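Local coordinates for cupin 2 conserved barrel domain protein (Planctomyces limnophilus, PDB 4H7L) that is of unknown function but folds as a cupin barrel that binds a copper(II) ion, consistent with a metal-dependent role, at residues Y51-K56 / E109-N114. Residues are numbered along the deposited sequence; the frame is centred on the assembly and turned at random.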
loop_
_atom_site.group_PDB
_atom_site.type_symbol
_atom_site.label_atom_id
_atom_site.label_comp_id
_atom_site.label_asym_id
_atom_site.label_seq_id
_atom_site.Cartn_x
_atom_site.Cartn_y
_atom_site.Cartn_z
ATOM N N TYR B 51 -7.167 -5.123 0.706
ATOM C CA TYR B 51 -6.524 -6.244 1.373
ATOM C C TYR B 51 -7.129 -7.500 0.761
ATOM O O TYR B 51 -8.287 -7.831 1.012
ATOM C CB TYR B 51 -6.760 -6.171 2.879
ATOM C CG TYR B 51 -6.286 -7.376 3.658
ATOM C CD1 TYR B 51 -4.939 -7.660 3.789
ATOM C CD2 TYR B 51 -7.191 -8.210 4.286
ATOM C CE1 TYR B 51 -4.507 -8.752 4.509
ATOM C CE2 TYR B 51 -6.772 -9.304 5.011
ATOM C CZ TYR B 51 -5.427 -9.570 5.121
ATOM O OH TYR B 51 -4.997 -10.657 5.846
ATOM N N THR B 52 -6.344 -8.186 -0.060
ATOM C CA THR B 52 -6.889 -9.172 -0.980
ATOM C C THR B 52 -6.340 -10.571 -0.754
ATOM O O THR B 52 -5.130 -10.774 -0.667
ATOM C CB THR B 52 -6.599 -8.769 -2.439
ATOM O OG1 THR B 52 -7.229 -7.515 -2.728
ATOM C CG2 THR B 52 -7.114 -9.824 -3.404
ATOM N N GLN B 53 -7.251 -11.535 -0.676
ATOM C CA GLN B 53 -6.893 -12.938 -0.534
ATOM C C GLN B 53 -6.956 -13.637 -1.886
ATOM O O GLN B 53 -8.026 -13.753 -2.481
ATOM C CB GLN B 53 -7.851 -13.630 0.439
ATOM C CG GLN B 53 -7.859 -13.036 1.838
ATOM C CD GLN B 53 -6.577 -13.319 2.587
ATOM O OE1 GLN B 53 -5.633 -13.880 2.030
ATOM N NE2 GLN B 53 -6.536 -12.941 3.859
ATOM N N ILE B 54 -5.806 -14.099 -2.369
ATOM C CA ILE B 54 -5.755 -14.884 -3.597
ATOM C C ILE B 54 -5.993 -16.347 -3.247
ATOM O O ILE B 54 -5.138 -16.992 -2.639
ATOM C CB ILE B 54 -4.392 -14.775 -4.308
ATOM C CG1 ILE B 54 -3.867 -13.335 -4.278
ATOM C CG2 ILE B 54 -4.505 -15.286 -5.740
ATOM C CD1 ILE B 54 -4.758 -12.338 -4.975
ATOM N N THR B 55 -7.158 -16.862 -3.622
ATOM C CA THR B 55 -7.535 -18.229 -3.279
ATOM C C THR B 55 -7.718 -19.121 -4.505
ATOM O O THR B 55 -7.658 -20.347 -4.399
ATOM C CB THR B 55 -8.840 -18.247 -2.465
ATOM O OG1 THR B 55 -9.826 -17.441 -3.124
ATOM C CG2 THR B 55 -8.604 -17.707 -1.061
ATOM N N LYS B 56 -7.936 -18.510 -5.666
ATOM C CA LYS B 56 -8.206 -19.267 -6.881
ATOM C C LYS B 56 -7.506 -18.652 -8.093
ATOM O O LYS B 56 -7.141 -17.477 -8.087
ATOM C CB LYS B 56 -9.719 -19.365 -7.116
ATOM C CG LYS B 56 -10.461 -18.031 -7.111
ATOM C CD LYS B 56 -11.937 -18.218 -6.753
ATOM C CE LYS B 56 -12.745 -16.948 -6.998
ATOM N NZ LYS B 56 -13.993 -16.901 -6.185
ATOM N N GLU B 109 -1.666 -19.475 -4.024
ATOM C CA GLU B 109 -2.319 -18.692 -2.983
ATOM C C GLU B 109 -1.408 -17.594 -2.441
ATOM O O GLU B 109 -0.185 -17.727 -2.441
ATOM C CB GLU B 109 -2.787 -19.598 -1.848
ATOM C CG GLU B 109 -3.828 -20.620 -2.279
ATOM C CD GLU B 109 -4.801 -20.978 -1.167
ATOM O OE1 GLU B 109 -5.023 -20.135 -0.272
ATOM O OE2 GLU B 109 -5.342 -22.104 -1.189
ATOM N N ALA B 110 -2.018 -16.509 -1.978
ATOM C CA ALA B 110 -1.267 -15.367 -1.470
ATOM C C ALA B 110 -2.182 -14.345 -0.801
ATOM O O ALA B 110 -3.389 -14.323 -1.036
ATOM C CB ALA B 110 -0.492 -14.707 -2.602
ATOM N N THR B 111 -1.592 -13.504 0.042
ATOM C CA THR B 111 -2.293 -12.374 0.637
ATOM C C THR B 111 -1.536 -11.100 0.284
ATOM O O THR B 111 -0.327 -11.012 0.495
ATOM C CB THR B 111 -2.370 -12.495 2.166
ATOM O OG1 THR B 111 -2.926 -13.767 2.524
ATOM C CG2 THR B 111 -3.228 -11.378 2.745
ATOM N N ILE B 112 -2.238 -10.108 -0.250
ATOM C CA ILE B 112 -1.574 -8.893 -0.686
ATOM C C ILE B 112 -2.307 -7.628 -0.268
ATOM O O ILE B 112 -3.498 -7.652 0.038
ATOM C CB ILE B 112 -1.412 -8.866 -2.215
ATOM C CG1 ILE B 112 -2.777 -8.784 -2.899
ATOM C CG2 ILE B 112 -0.661 -10.097 -2.691
ATOM C CD1 ILE B 112 -2.741 -8.059 -4.221
ATOM N N ILE B 113 -1.561 -6.528 -0.230
ATOM C CA ILE B 113 -2.142 -5.200 -0.197
ATOM C C ILE B 113 -2.075 -4.662 -1.615
ATOM O O ILE B 113 -0.991 -4.457 -2.146
ATOM C CB ILE B 113 -1.342 -4.233 0.691
ATOM C CG1 ILE B 113 -1.278 -4.731 2.137
ATOM C CG2 ILE B 113 -1.955 -2.840 0.630
ATOM C CD1 ILE B 113 -2.587 -4.671 2.863
ATOM N N ASN B 114 -3.224 -4.437 -2.233
ATOM C CA ASN B 114 -3.241 -3.871 -3.571
ATOM C C ASN B 114 -3.535 -2.379 -3.514
ATOM O O ASN B 114 -4.617 -1.960 -3.107
ATOM C CB ASN B 114 -4.266 -4.587 -4.450
ATOM C CG ASN B 114 -4.270 -4.070 -5.870
ATOM O OD1 ASN B 114 -3.379 -3.313 -6.267
ATOM N ND2 ASN B 114 -5.270 -4.476 -6.648
HETATM O O HOH W 1 -7.586 -6.418 -5.286
#
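Thr52 and Ile112 form an antiparallel hydrogen-bonded pair, joined by Thr52 N to Ile112 O (2.9 Å, 178° at the hydrogen) and Ile112 N to Thr52 O (3.0 Å). Two residues on, Ile54 and Ala110 repeat the ladder: Ile54 N reaches Ala110 O at 2.8 Å, while the return bond from Ala110 N to Ile54 O is longer, 3.2 Å. The buried face carries Thr52, Ile54, Ala110 and Ile112. There CB of Thr52 lies against CG1 of Ile112, and CG1 of Ile54 meets CB of Ala110 at 4.0 Å. Thr52 OG1 bonds to a water, which also accepts a weak bond from Asn114 ND2; that amide in turn donates to the copper ligand Glu68, making Asn114 a second-shell residue. The other face holds Thr111 and Ile113 with the partly exposed Tyr51 and Gln53. The Tyr51 ring passes obliquely by CG2 of Thr111, 3.4 Å from CE1, because chi1 of 173° swings CG to the side of the carbonyl carbon; CD1 of Ile113 sits at the ring edge. Gln53 runs alongside Thr111; its bend at chi2 (-70°) brings OE1 to 2.8 Å from Thr111 OG1, but the hydroxyl's single proton can go to either Gln53 OE1 or Asp74, leaving this bond unsettled. Contact thins toward the exposed end, where Glu109 and Thr55 leave the ladder and Glu109 CA makes a CA-H...O contact with Ile54 O. Strands 48-54 and 110-117 are adjacent antiparallel strands of the cupin barrel, flanked by 33-38 and 67-72; the side chain of Ile112, which packs on Tyr70, is about 8 Å from the copper ion, while Leu93 and Val71 of the second subunit pack on Tyr51 and Ile113, respectively.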